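Local atomic coordinates of aminopeptidase N (Francisella tularensis subsp. tularensis, PDB entry 5DLL), a protein that releases N-terminal amino acids from peptides as a zinc metallopeptidase of the M1 family and probably takes part in breaking down intracellular peptides. Residues R358-R361 and S362-A366; E410-Q413 and K414-L418. One frame throughout, in Å; residues are numbered along the deposited sequence.

In the fold
Interaction 1 and interaction 2 are local contacts within two helices of the M1 peptidase domain, 349-369 and 390-423, which follow one another in the chain. Their centres lie 29 Å apart, and the nearest atoms are about 16 Å apart, so the two do not touch. The helices themselves do meet, because Ile359, Ile360 and Gln364 of interaction 1 pack on Asn394, Glu398 and Lys395, nearer the N-terminal end of helix 390-423. Neither contact supplies a zinc ligand. Both nonetheless lie near the zinc site of His309, His313 and Glu332: the side chain of Ile359 is about 12 Å from that of His309, and that of Met416 about 11 Å from that of His313.

Interaction 1: R358-R361 and S362-A366; sequences RIIR and SAQFA
Ile360 and Phe365 meet five residues apart on helix 349-369, a spacing that a wider turn brings together. The CG2 branch of Ile360 touches the ring margin at Phe365 CE1, 3.5 Å away, the two side chains crossing at a slant. Over one face of the same ring sits the backbone of the next residue: Arg361 CA lies 4.2 Å from the Phe365 ring centroid and 24° off its normal, a CH-pi contact. The other branch of Ile360 runs beside Gln364, with Ile360 CD1 3.9 Å from Gln364 CB. With CG2 anti to the backbone N and CG1 anti to the carbonyl carbon (chi1 -62°), Ile360 presents one branch to each neighbour.

The backbone explains the spacing. Ser362 N still bonds to Arg358 O at 2.9 Å, four residues back, but Gln364 N reaches five back to Ile359 O at 3.2 Å, with a nearly straight N-H...O angle of 168°. Ile359 O also receives a weak bond from Ala363 N, and Phe365 N closes a second five-residue step onto Ile360 O at 2.9 Å.

Farther out, two polar ends have partners of their own. The extended side chain of Arg361 carries its guanidinium to a salt bridge with Asp570 elsewhere in the chain, and Gln364 NE2 bonds to Asp368 of the same helix and to Thr391 of helix 390-423. Helix 390-423 packs against Ile360, while Phe540 touches both Ile360 and Arg361. Paired i to i+5 bonds of this kind mark a pi-type turn, or pi-bulge, here interrupting an alpha helix of the M1 peptidase domain.

Interaction 2: E410-Q413 and K414-L418; sequences EGFQ and KGMKL
Phe412 and Met416, one alpha-helical turn apart on helix 390-423, form a Met-aromatic contact within the M1 peptidase domain. Their side chains run side by side and point the same way. Met416 SD lies 4.8 Å from the centroid of the Phe412 ring and 34° off its normal, an oblique approach, while Met416 CG comes to 4.1 Å from Phe412 CE2. Bends at the first two torsions of the methionine carry its sulfur outward from the helix and over to the Phe412 side. The phenylalanine ring also meets those of His404 and Phe337, with planes at about 60° in each case. Met437 touches Phe412 and Phe433 touches Met416, both from helix 430-439, so this side of the helix is buried among neighbouring helices.

Gln413 passes obliquely across Met416, and its amide is turned back along the helix, where NE2 bonds to Glu409. Phe253 of helix 236-253 packs on both Gln413 and Met416.

A second side-by-side pair, Glu410 and Lys414, occupies an exposed part of the helix. Lys414 runs straight through its aliphatic chain and then turns at the last torsion, 70°, bringing its ammonium back toward the glutamate. The opposite charges may attract at this distance, but they do not form a salt bridge.

Regular i to i+4 bonds underlie these pairings. Lys417 N donates to Gln413 O at 2.8 Å, and Gly411 O, which accepts from Gly415 N, takes a second bond from Asn441 ND2. At the exposed pair, Lys414 NZ stops 4.0 Å from Glu410 OE2 and lies slightly nearer Glu410 CG, at 3.7 Å.

Interaction 1: R358-R361 and S362-A366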
# COMPACT_ATOMS: atom_id res chain seq x y z
N ARG A 358 -10.89 -2.05 -4.91
CA ARG A 358 -11.63 -1.43 -3.81
C ARG A 358 -10.95 -0.13 -3.34
O ARG A 358 -11.63 0.82 -2.97
CB ARG A 358 -11.78 -2.40 -2.63
CG ARG A 358 -12.74 -3.57 -2.85
CD ARG A 358 -13.97 -3.16 -3.65
NE ARG A 358 -14.58 -1.94 -3.13
CZ ARG A 358 -15.62 -1.33 -3.68
NH1 ARG A 358 -16.17 -1.82 -4.78
NH2 ARG A 358 -16.10 -0.22 -3.13
N ILE A 359 -9.62 -0.11 -3.37
CA ILE A 359 -8.84 1.10 -3.03
C ILE A 359 -9.04 2.21 -4.06
O ILE A 359 -9.20 3.37 -3.69
CB ILE A 359 -7.33 0.78 -2.90
CG1 ILE A 359 -7.05 0.14 -1.53
CG2 ILE A 359 -6.47 2.02 -3.07
CD1 ILE A 359 -5.63 -0.38 -1.37
N ILE A 360 -9.04 1.85 -5.34
CA ILE A 360 -9.24 2.84 -6.41
C ILE A 360 -10.65 3.43 -6.37
O ILE A 360 -10.82 4.63 -6.53
CB ILE A 360 -8.96 2.25 -7.80
CG1 ILE A 360 -7.50 1.79 -7.91
CG2 ILE A 360 -9.27 3.27 -8.90
CD1 ILE A 360 -6.48 2.87 -7.63
N ARG A 361 -11.65 2.59 -6.16
CA ARG A 361 -13.04 3.06 -6.09
C ARG A 361 -13.34 3.81 -4.80
O ARG A 361 -14.16 4.73 -4.80
CB ARG A 361 -14.00 1.90 -6.24
CG ARG A 361 -14.02 1.33 -7.64
CD ARG A 361 -14.89 0.09 -7.71
NE ARG A 361 -15.07 -0.36 -9.08
CZ ARG A 361 -15.63 -1.52 -9.42
NH1 ARG A 361 -16.06 -2.36 -8.48
NH2 ARG A 361 -15.75 -1.84 -10.70
N SER A 362 -12.70 3.41 -3.71
CA SER A 362 -12.86 4.10 -2.43
C SER A 362 -11.99 5.37 -2.37
O SER A 362 -12.49 6.47 -2.62
CB SER A 362 -12.53 3.17 -1.26
OG SER A 362 -12.74 3.80 -0.02
N ALA A 363 -10.70 5.21 -2.10
CA ALA A 363 -9.83 6.34 -1.76
C ALA A 363 -9.40 7.18 -2.96
O ALA A 363 -9.44 8.41 -2.90
CB ALA A 363 -8.59 5.83 -1.03
N GLN A 364 -8.99 6.52 -4.04
CA GLN A 364 -8.42 7.23 -5.19
C GLN A 364 -9.48 8.07 -5.88
O GLN A 364 -9.26 9.26 -6.15
CB GLN A 364 -7.79 6.24 -6.17
CG GLN A 364 -6.73 6.84 -7.09
CD GLN A 364 -7.32 7.71 -8.19
OE1 GLN A 364 -8.30 7.34 -8.84
NE2 GLN A 364 -6.73 8.88 -8.40
N PHE A 365 -10.62 7.46 -6.18
CA PHE A 365 -11.77 8.18 -6.73
C PHE A 365 -12.18 9.33 -5.80
O PHE A 365 -12.50 10.42 -6.28
CB PHE A 365 -12.95 7.23 -6.95
CG PHE A 365 -12.88 6.43 -8.23
CD1 PHE A 365 -11.69 6.26 -8.93
CD2 PHE A 365 -14.03 5.82 -8.73
CE1 PHE A 365 -11.65 5.52 -10.10
CE2 PHE A 365 -13.99 5.07 -9.89
CZ PHE A 365 -12.80 4.92 -10.58
N ALA A 366 -12.16 9.08 -4.49
CA ALA A 366 -12.50 10.10 -3.50
C ALA A 366 -11.50 11.26 -3.49
O ALA A 366 -11.89 12.41 -3.28
CB ALA A 366 -12.59 9.49 -2.10

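Interaction 2: E410-Q413 and K414-L418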
# COMPACT_ATOMS: atom_id res chain seq x y z
N GLU A 410 4.06 -11.09 -22.82
CA GLU A 410 5.29 -11.30 -23.58
C GLU A 410 5.88 -9.96 -24.03
O GLU A 410 7.07 -9.72 -23.87
CB GLU A 410 5.03 -12.22 -24.78
CG GLU A 410 6.28 -12.90 -25.34
CD GLU A 410 5.96 -13.98 -26.37
OE1 GLU A 410 4.77 -14.22 -26.66
OE2 GLU A 410 6.91 -14.60 -26.89
N GLY A 411 5.02 -9.10 -24.57
CA GLY A 411 5.41 -7.77 -25.04
C GLY A 411 5.73 -6.78 -23.93
O GLY A 411 6.52 -5.85 -24.12
N PHE A 412 5.10 -6.96 -22.77
CA PHE A 412 5.40 -6.17 -21.59
C PHE A 412 6.80 -6.48 -21.06
O PHE A 412 7.54 -5.57 -20.69
CB PHE A 412 4.35 -6.42 -20.52
CG PHE A 412 4.47 -5.54 -19.31
CD1 PHE A 412 3.99 -4.24 -19.33
CD2 PHE A 412 5.04 -6.02 -18.13
CE1 PHE A 412 4.09 -3.42 -18.22
CE2 PHE A 412 5.14 -5.20 -17.02
CZ PHE A 412 4.66 -3.90 -17.06
N GLN A 413 7.15 -7.77 -21.03
CA GLN A 413 8.50 -8.19 -20.64
C GLN A 413 9.55 -7.74 -21.66
O GLN A 413 10.67 -7.40 -21.28
CB GLN A 413 8.58 -9.71 -20.47
CG GLN A 413 7.73 -10.28 -19.33
CD GLN A 413 8.09 -9.70 -17.98
OE1 GLN A 413 9.22 -9.27 -17.74
NE2 GLN A 413 7.11 -9.69 -17.07
N LYS A 414 9.20 -7.75 -22.95
CA LYS A 414 10.06 -7.16 -23.99
C LYS A 414 10.34 -5.68 -23.69
O LYS A 414 11.44 -5.19 -23.96
CB LYS A 414 9.41 -7.26 -25.38
CG LYS A 414 9.55 -8.60 -26.09
CD LYS A 414 8.94 -8.50 -27.48
CE LYS A 414 9.06 -9.80 -28.26
NZ LYS A 414 8.21 -10.90 -27.72
N GLY A 415 9.34 -4.98 -23.17
CA GLY A 415 9.47 -3.58 -22.79
C GLY A 415 10.30 -3.35 -21.55
O GLY A 415 11.02 -2.36 -21.46
N MET A 416 10.19 -4.26 -20.57
CA MET A 416 11.05 -4.23 -19.37
C MET A 416 12.49 -4.50 -19.76
O MET A 416 13.40 -3.77 -19.36
CB MET A 416 10.61 -5.28 -18.35
CG MET A 416 9.22 -5.09 -17.77
SD MET A 416 9.04 -3.54 -16.87
CE MET A 416 10.23 -3.77 -15.55
N LYS A 417 12.69 -5.55 -20.55
CA LYS A 417 14.00 -5.92 -21.09
C LYS A 417 14.71 -4.70 -21.70
O LYS A 417 15.88 -4.45 -21.40
CB LYS A 417 13.83 -7.04 -22.12
CG LYS A 417 15.12 -7.58 -22.73
CD LYS A 417 15.68 -8.75 -21.93
CE LYS A 417 16.92 -9.33 -22.60
NZ LYS A 417 17.35 -10.61 -21.98
N LEU A 418 14.00 -3.95 -22.54
CA LEU A 418 14.55 -2.77 -23.21
C LEU A 418 14.74 -1.59 -22.24
O LEU A 418 15.70 -0.84 -22.35
CB LEU A 418 13.66 -2.33 -24.37
CG LEU A 418 14.23 -1.22 -25.27
CD1 LEU A 418 15.48 -1.70 -26.00
CD2 LEU A 418 13.19 -0.72 -26.26